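Side-chain contacts in putative branched-chain amino acid ABC transporter, periplasmic branched-chain amino acid-binding protein (Pseudomonas protegens Pf-5, PDB 4RU0), which probably binds branched-chain amino acids or related small solutes in the periplasm and delivers them to an ABC import system: residues 240-243 against 244-248; 258-261 against 262-265; 279-282 against 283-286. All coordinates share one frame; numbering follows the deposited sequence.

In the fold
Following the chain, strand 237-241 leads into contact 1, which closes the short turn from the strand end into helix 246-256 and carries Trp243 of the ligand pocket. At the far end of that helix contact 2 closes the loop that returns the chain to strand 264-266, completing a beta-alpha-beta unit whose two strands are neighbours in the mixed sheet. Contact 3 then shapes the loop between helix 273-276 and strand 287-290, the next strand over. The three lie in series, none nested or crossed, yet they touch in space: Leu240 packs on Ile264 and Tyr286, Ala279 meets the backbone of Pro248, and Val261 leans on residues 282-286.

Contact 1. Residues 240-243 against 244-248; sequences LRTW and GVSTP. With P3G (3,6,9,12,15-pentaoxaheptadecane), chain C.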
loop_
_atom_site.group_PDB
_atom_site.type_symbol
_atom_site.label_atom_id
_atom_site.label_comp_id
_atom_site.label_asym_id
_atom_site.label_seq_id
_atom_site.Cartn_x
_atom_site.Cartn_y
_atom_site.Cartn_z
ATOM N N LEU A 240 -2.046 -16.108 0.070
ATOM C CA LEU A 240 -1.597 -16.056 -1.314
ATOM C C LEU A 240 -0.798 -14.794 -1.597
ATOM O O LEU A 240 -1.361 -13.708 -1.726
ATOM C CB LEU A 240 -2.786 -16.140 -2.268
ATOM C CG LEU A 240 -2.402 -16.238 -3.739
ATOM C CD1 LEU A 240 -1.615 -17.511 -3.982
ATOM C CD2 LEU A 240 -3.627 -16.167 -4.642
ATOM N N ARG A 241 0.498 -14.949 -1.787
ATOM C CA ARG A 241 1.379 -13.817 -1.969
ATOM C C ARG A 241 2.076 -13.990 -3.293
ATOM O O ARG A 241 3.262 -14.048 -3.401
ATOM C CB ARG A 241 2.379 -13.730 -0.829
ATOM C CG ARG A 241 1.740 -13.660 0.541
ATOM C CD ARG A 241 2.657 -13.058 1.581
ATOM N NE ARG A 241 2.842 -11.669 1.281
ATOM C CZ ARG A 241 3.988 -11.108 0.950
ATOM N NH1 ARG A 241 4.011 -9.833 0.654
ATOM N NH2 ARG A 241 5.088 -11.805 0.923
ATOM N N THR A 242 1.252 -14.066 -4.307
ATOM C CA THR A 242 1.689 -14.074 -5.691
ATOM C C THR A 242 1.574 -12.664 -6.255
ATOM O O THR A 242 1.133 -11.743 -5.567
ATOM C CB THR A 242 0.838 -15.039 -6.544
ATOM O OG1 THR A 242 -0.554 -14.777 -6.299
ATOM C CG2 THR A 242 1.143 -16.479 -6.185
ATOM N N TRP A 243 1.971 -12.497 -7.508
ATOM C CA TRP A 243 1.893 -11.201 -8.161
ATOM C C TRP A 243 1.791 -11.389 -9.667
ATOM O O TRP A 243 2.390 -12.308 -10.230
ATOM C CB TRP A 243 3.108 -10.345 -7.797
ATOM C CG TRP A 243 3.273 -9.153 -8.670
ATOM C CD1 TRP A 243 2.589 -7.972 -8.592
ATOM C CD2 TRP A 243 4.184 -9.020 -9.766
ATOM N NE1 TRP A 243 3.021 -7.112 -9.576
ATOM C CE2 TRP A 243 3.999 -7.734 -10.310
ATOM C CE3 TRP A 243 5.137 -9.865 -10.338
ATOM C CZ2 TRP A 243 4.735 -7.271 -11.403
ATOM C CZ3 TRP A 243 5.869 -9.406 -11.425
ATOM C CH2 TRP A 243 5.663 -8.121 -11.946
ATOM N N GLY A 244 1.013 -10.530 -10.315
ATOM C CA GLY A 244 0.820 -10.613 -11.747
ATOM C C GLY A 244 0.194 -11.924 -12.180
ATOM O O GLY A 244 -0.861 -12.312 -11.684
ATOM N N VAL A 245 0.868 -12.611 -13.096
ATOM C CA VAL A 245 0.325 -13.793 -13.753
ATOM C C VAL A 245 0.120 -14.971 -12.802
ATOM O O VAL A 245 -0.791 -15.777 -12.986
ATOM C CB VAL A 245 1.245 -14.241 -14.898
ATOM C CG1 VAL A 245 0.483 -15.119 -15.869
ATOM C CG2 VAL A 245 1.830 -13.026 -15.613
ATOM N N SER A 246 0.963 -15.070 -11.786
ATOM C CA SER A 246 0.901 -16.205 -10.886
ATOM C C SER A 246 -0.366 -16.183 -10.029
ATOM O O SER A 246 -0.763 -17.214 -9.489
ATOM C CB SER A 246 2.144 -16.248 -9.999
ATOM O OG SER A 246 2.341 -15.018 -9.329
ATOM N N THR A 247 -1.015 -15.025 -9.930
ATOM C CA THR A 247 -2.206 -14.911 -9.094
ATOM C C THR A 247 -3.445 -15.594 -9.718
ATOM O O THR A 247 -4.057 -16.437 -9.063
ATOM C CB THR A 247 -2.526 -13.425 -8.757
ATOM O OG1 THR A 247 -1.456 -12.867 -7.985
ATOM C CG2 THR A 247 -3.822 -13.319 -7.966
ATOM N N PRO A 248 -3.811 -15.261 -10.980
ATOM C CA PRO A 248 -4.953 -15.987 -11.554
ATOM C C PRO A 248 -4.663 -17.470 -11.735
ATOM O O PRO A 248 -5.565 -18.297 -11.601
ATOM C CB PRO A 248 -5.162 -15.311 -12.919
ATOM C CG PRO A 248 -4.459 -14.016 -12.828
ATOM C CD PRO A 248 -3.300 -14.247 -11.920
HETATM O O3 P3G C . 1.077 0.803 -8.413
HETATM C C7 P3G C . 1.906 0.754 -7.265
HETATM C C8 P3G C . 3.194 0.032 -7.615
HETATM O O4 P3G C . 3.731 -0.537 -6.429
HETATM C C9 P3G C . 4.307 -1.807 -6.672
HETATM C C10 P3G C . 3.877 -2.731 -5.555
HETATM O O5 P3G C . 4.889 -3.698 -5.337
HETATM C C11 P3G C . 4.357 -5.007 -5.312
HETATM C C12 P3G C . 5.496 -6.006 -5.393
HETATM O O6 P3G C . 5.232 -6.936 -6.427
HETATM C C13 P3G C . 6.379 -7.674 -6.780
HETATM C C14 P3G C . 6.963 -7.092 -8.042
HETATM O O7 P3G C . 8.287 -7.573 -8.210
#
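The indole of Trp243 is covered on both faces. Over one lies Gly244, whose CA stands 4.3 Å from the centroid of the Trp243 five-membered ring and 13° off its normal, a CH-pi contact made from almost straight above. Over the other runs the bound 3,6,9,12,15-pentaoxaheptadecane: its C14 is 3.7 Å above the middle of the indole plane, and P3G O6 comes within 3.6 Å of Trp243 CD1. The first torsion explains this placement, for CG lies anti to the backbone N (chi1 166°), beside the carbonyl carbon, and the ring is thereby laid against the peptide that follows. Tyr41, Tyr192 and Trp269 complete the pocket.

Next along the chain comes a type II' turn from Trp243 to Ser246, with glycine at its second position, where phi is positive. Ser246 OG donates to Trp243 O at 2.9 Å, approaching from 38° out of the carbonyl plane; the turn's own bond from Ser246 N to the same oxygen is weak at 3.5 Å. Next to it, Thr242 OG1 and Thr247 OG1 share a hydrogen bond of 2.7 Å, tying the residue after the strand to the start of helix 246-256. With an alanine here in place of Trp243 the aromatic wall is gone, and the oligoether would probably lose its flat support and Gly244 its CH-pi partner. The chemistry thus divides: the Ser246 hydroxyl grips the Trp243 carbonyl and the two threonine hydroxyls pair with each other, while the wide aromatic surface is a wall that the bound oligoether lies against by van der Waals contact.

Contact 2. Residues 258-261 against 262-265; sequences GFPV and DHII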
loop_
_atom_site.group_PDB
_atom_site.type_symbol
_atom_site.label_atom_id
_atom_site.label_comp_id
_atom_site.label_asym_id
_atom_site.label_seq_id
_atom_site.Cartn_x
_atom_site.Cartn_y
_atom_site.Cartn_z
ATOM N N GLY A 258 -9.070 -28.849 -6.224
ATOM C CA GLY A 258 -10.176 -28.984 -5.295
ATOM C C GLY A 258 -10.007 -28.267 -3.971
ATOM O O GLY A 258 -10.763 -28.524 -3.031
ATOM N N PHE A 259 -9.028 -27.372 -3.876
ATOM C CA PHE A 259 -8.870 -26.606 -2.645
ATOM C C PHE A 259 -9.896 -25.474 -2.621
ATOM O O PHE A 259 -10.099 -24.800 -3.628
ATOM C CB PHE A 259 -7.453 -26.055 -2.503
ATOM C CG PHE A 259 -7.175 -25.470 -1.146
ATOM C CD1 PHE A 259 -6.816 -26.289 -0.084
ATOM C CD2 PHE A 259 -7.303 -24.103 -0.924
ATOM C CE1 PHE A 259 -6.581 -25.761 1.167
ATOM C CE2 PHE A 259 -7.068 -23.563 0.325
ATOM C CZ PHE A 259 -6.706 -24.390 1.376
ATOM N N PRO A 260 -10.572 -25.286 -1.477
ATOM C CA PRO A 260 -11.659 -24.298 -1.398
ATOM C C PRO A 260 -11.139 -22.867 -1.458
ATOM O O PRO A 260 -10.338 -22.430 -0.632
ATOM C CB PRO A 260 -12.328 -24.601 -0.047
ATOM C CG PRO A 260 -11.317 -25.366 0.734
ATOM C CD PRO A 260 -10.441 -26.084 -0.246
ATOM N N VAL A 261 -11.617 -22.138 -2.453
ATOM C CA VAL A 261 -11.081 -20.834 -2.799
ATOM C C VAL A 261 -11.367 -19.789 -1.721
ATOM O O VAL A 261 -10.637 -18.803 -1.588
ATOM C CB VAL A 261 -11.649 -20.379 -4.168
ATOM C CG1 VAL A 261 -11.208 -18.970 -4.513
ATOM C CG2 VAL A 261 -11.202 -21.355 -5.248
ATOM N N ASP A 262 -12.413 -20.006 -0.931
ATOM C CA ASP A 262 -12.729 -19.053 0.130
ATOM C C ASP A 262 -11.918 -19.346 1.395
ATOM O O ASP A 262 -12.150 -18.755 2.448
ATOM C CB ASP A 262 -14.233 -19.048 0.431
ATOM C CG ASP A 262 -14.725 -20.367 0.988
ATOM O OD1 ASP A 262 -14.072 -21.405 0.753
ATOM O OD2 ASP A 262 -15.774 -20.360 1.660
ATOM N N HIS A 263 -10.961 -20.264 1.279
ATOM C CA HIS A 263 -9.964 -20.470 2.324
ATOM C C HIS A 263 -8.647 -19.860 1.880
ATOM O O HIS A 263 -7.614 -20.070 2.518
ATOM C CB HIS A 263 -9.763 -21.957 2.635
ATOM C CG HIS A 263 -10.966 -22.623 3.232
ATOM N ND1 HIS A 263 -10.914 -23.893 3.774
ATOM C CD2 HIS A 263 -12.244 -22.209 3.369
ATOM C CE1 HIS A 263 -12.113 -24.229 4.220
ATOM N NE2 HIS A 263 -12.938 -23.221 3.985
ATOM N N ILE A 264 -8.687 -19.126 0.768
ATOM C CA ILE A 264 -7.500 -18.461 0.238
ATOM C C ILE A 264 -7.582 -16.961 0.493
ATOM O O ILE A 264 -8.567 -16.325 0.133
ATOM C CB ILE A 264 -7.325 -18.699 -1.279
ATOM C CG1 ILE A 264 -7.414 -20.191 -1.616
ATOM C CG2 ILE A 264 -5.999 -18.108 -1.770
ATOM C CD1 ILE A 264 -7.129 -20.498 -3.063
ATOM N N ILE A 265 -6.549 -16.398 1.114
ATOM C CA ILE A 265 -6.528 -14.964 1.377
ATOM C C ILE A 265 -5.353 -14.305 0.677
ATOM O O ILE A 265 -4.190 -14.590 0.977
ATOM C CB ILE A 265 -6.450 -14.648 2.877
ATOM C CG1 ILE A 265 -7.563 -15.372 3.635
ATOM C CG2 ILE A 265 -6.544 -13.151 3.095
ATOM C CD1 ILE A 265 -7.490 -15.205 5.139
#
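Pro260 sets its CG over one face of the His263 imidazole: Pro260 CG is 3.7 Å from the centroid of the His263 ring, 24° off its normal, in a CH-pi contact displaced toward the rim on the ND1 side. Phe259 reaches Ile264, the closest atoms being Phe259 CE2 and Ile264 CG1 at 3.9 Å, and the methylene lies in the plane of the phenyl ring, at its edge. Phe259 CE2 also approaches His263 CB, the two side chains crossing at about a right angle. One face of the phenyl ring is taken by Pro260 CD, 3.4 Å above its plane and likewise offset toward the rim, so the proline touches both rings, by CD on the phenyl and CG on the imidazole.

Two successive backbone bonds accompany this arrangement. His263 N donates to Pro260 O at 3.0 Å, and Ile264 N to Val261 O at 3.1 Å, the reach of three residues that defines 3-10 turns. They wind the chain between helix 246-256, which is closed by a Schellman motif at Gly258, and strand 264-266, forming the return leg of a beta-alpha-beta unit in the periplasmic binding protein fold. Asp262 places its CG between its own backbone N and carbonyl carbon (chi1 65°), which brings OD1 back to within 3.7 Å of Pro260 CB.

Farther out, Phe259 is packed on Val238, Pro235 and Ile230, and Ile264 on Leu240, Trp227 and Tyr286. Backbone hydrogen bonds join His263 and Ile265 with Val238, and Ile264 with Leu287.

Contact 3. Residues 279-282 against 283-286; sequences AGAA and AKGY
Ala279 meets Ala283 methyl to methyl, CB to CB at 3.9 Å, four residues apart round a tight turn. The same Ala279 methyl rests on Val251 and Lys252 of helix 246-256, and Ala283 also touches Val251, so the pair faces that helix together. Gly280 follows with a positive phi, which by itself favours glycine, and contributes its carbonyl: Ala283 N donates to Gly280 O at 3.1 Å, and the Ala283 methyl lies near that same oxygen.

Ala281 repeats the pattern one step on, its O accepting from Lys284 N at 3.3 Å. Over Ala281 O runs the aliphatic part of Lys284. CG lies beside the backbone N, anti to the carbonyl carbon (chi1 -71°), which draws Lys284 CG to 3.4 Å from Ala281 O and carries Lys284 CE to 4.1 Å from Ala281 CB. The chain stays extended until a bend at chi4, and NZ is hydrogen-bonded to the backbone O of Asp403.

The two backbone bonds in succession, each spanning three residues, are the mark of 3-10 winding. It passes at once into a type II beta turn from Ala283 to Tyr286, closed by Tyr286 N to Ala283 O at 3.1 Å, with Gly285 at the third position, where phi is positive. The loop thereby delivers the chain to strand 287-290 of the mixed sheet.

Ala282 closes the segment with its methyl on Ala255 of helix 246-256, while Ala282 O accepts a hydrogen bond of 2.7 Å from a water oxygen; that water donates to Lys284 O as well, bridging the two carbonyls.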
loop_
_atom_site.group_PDB
_atom_site.type_symbol
_atom_site.label_atom_id
_atom_site.label_comp_id
_atom_site.label_asym_id
_atom_site.label_seq_id
_atom_site.Cartn_x
_atom_site.Cartn_y
_atom_site.Cartn_z
ATOM N N ALA A 279 -9.380 -15.647 -13.877
ATOM C CA ALA A 279 -9.613 -16.978 -13.326
ATOM C C ALA A 279 -11.057 -17.423 -13.519
ATOM O O ALA A 279 -11.391 -18.585 -13.278
ATOM C CB ALA A 279 -9.252 -17.010 -11.851
ATOM N N GLY A 280 -11.914 -16.500 -13.950
ATOM C CA GLY A 280 -13.316 -16.817 -14.157
ATOM C C GLY A 280 -14.008 -17.259 -12.883
ATOM O O GLY A 280 -13.664 -16.805 -11.792
ATOM N N ALA A 281 -14.970 -18.169 -13.022
ATOM C CA ALA A 281 -15.820 -18.583 -11.910
ATOM C C ALA A 281 -15.083 -19.434 -10.879
ATOM O O ALA A 281 -15.605 -19.682 -9.793
ATOM C CB ALA A 281 -17.034 -19.334 -12.434
ATOM N N ALA A 282 -13.877 -19.880 -11.210
ATOM C CA ALA A 282 -13.051 -20.605 -10.243
ATOM C C ALA A 282 -12.630 -19.716 -9.069
ATOM O O ALA A 282 -12.183 -20.214 -8.036
ATOM C CB ALA A 282 -11.819 -21.183 -10.924
ATOM N N ALA A 283 -12.774 -18.403 -9.233
ATOM C CA ALA A 283 -12.332 -17.453 -8.218
ATOM C C ALA A 283 -13.454 -17.015 -7.275
ATOM O O ALA A 283 -13.239 -16.172 -6.407
ATOM C CB ALA A 283 -11.707 -16.233 -8.884
ATOM N N LYS A 284 -14.644 -17.579 -7.442
ATOM C CA LYS A 284 -15.768 -17.239 -6.570
ATOM C C LYS A 284 -15.473 -17.592 -5.116
ATOM O O LYS A 284 -15.138 -18.732 -4.804
ATOM C CB LYS A 284 -17.045 -17.956 -7.023
ATOM C CG LYS A 284 -17.636 -17.441 -8.324
ATOM C CD LYS A 284 -18.918 -18.187 -8.661
ATOM C CE LYS A 284 -19.642 -17.559 -9.843
ATOM N NZ LYS A 284 -20.085 -16.167 -9.548
ATOM N N GLY A 285 -15.591 -16.610 -4.229
ATOM C CA GLY A 285 -15.354 -16.841 -2.814
ATOM C C GLY A 285 -13.988 -16.378 -2.333
ATOM O O GLY A 285 -13.765 -16.234 -1.129
ATOM N N TYR A 286 -13.081 -16.148 -3.278
ATOM C CA TYR A 286 -11.722 -15.681 -2.999
ATOM C C TYR A 286 -11.673 -14.496 -2.043
ATOM O O TYR A 286 -12.396 -13.517 -2.223
ATOM C CB TYR A 286 -11.038 -15.315 -4.315
ATOM C CG TYR A 286 -9.647 -14.735 -4.198
ATOM C CD1 TYR A 286 -8.551 -15.546 -3.923
ATOM C CD2 TYR A 286 -9.423 -13.382 -4.395
ATOM C CE1 TYR A 286 -7.273 -15.017 -3.829
ATOM C CE2 TYR A 286 -8.152 -12.844 -4.309
ATOM C CZ TYR A 286 -7.082 -13.663 -4.027
ATOM O OH TYR A 286 -5.818 -13.126 -3.944
HETATM O O HOH W 1 -14.204 -21.141 -6.539
#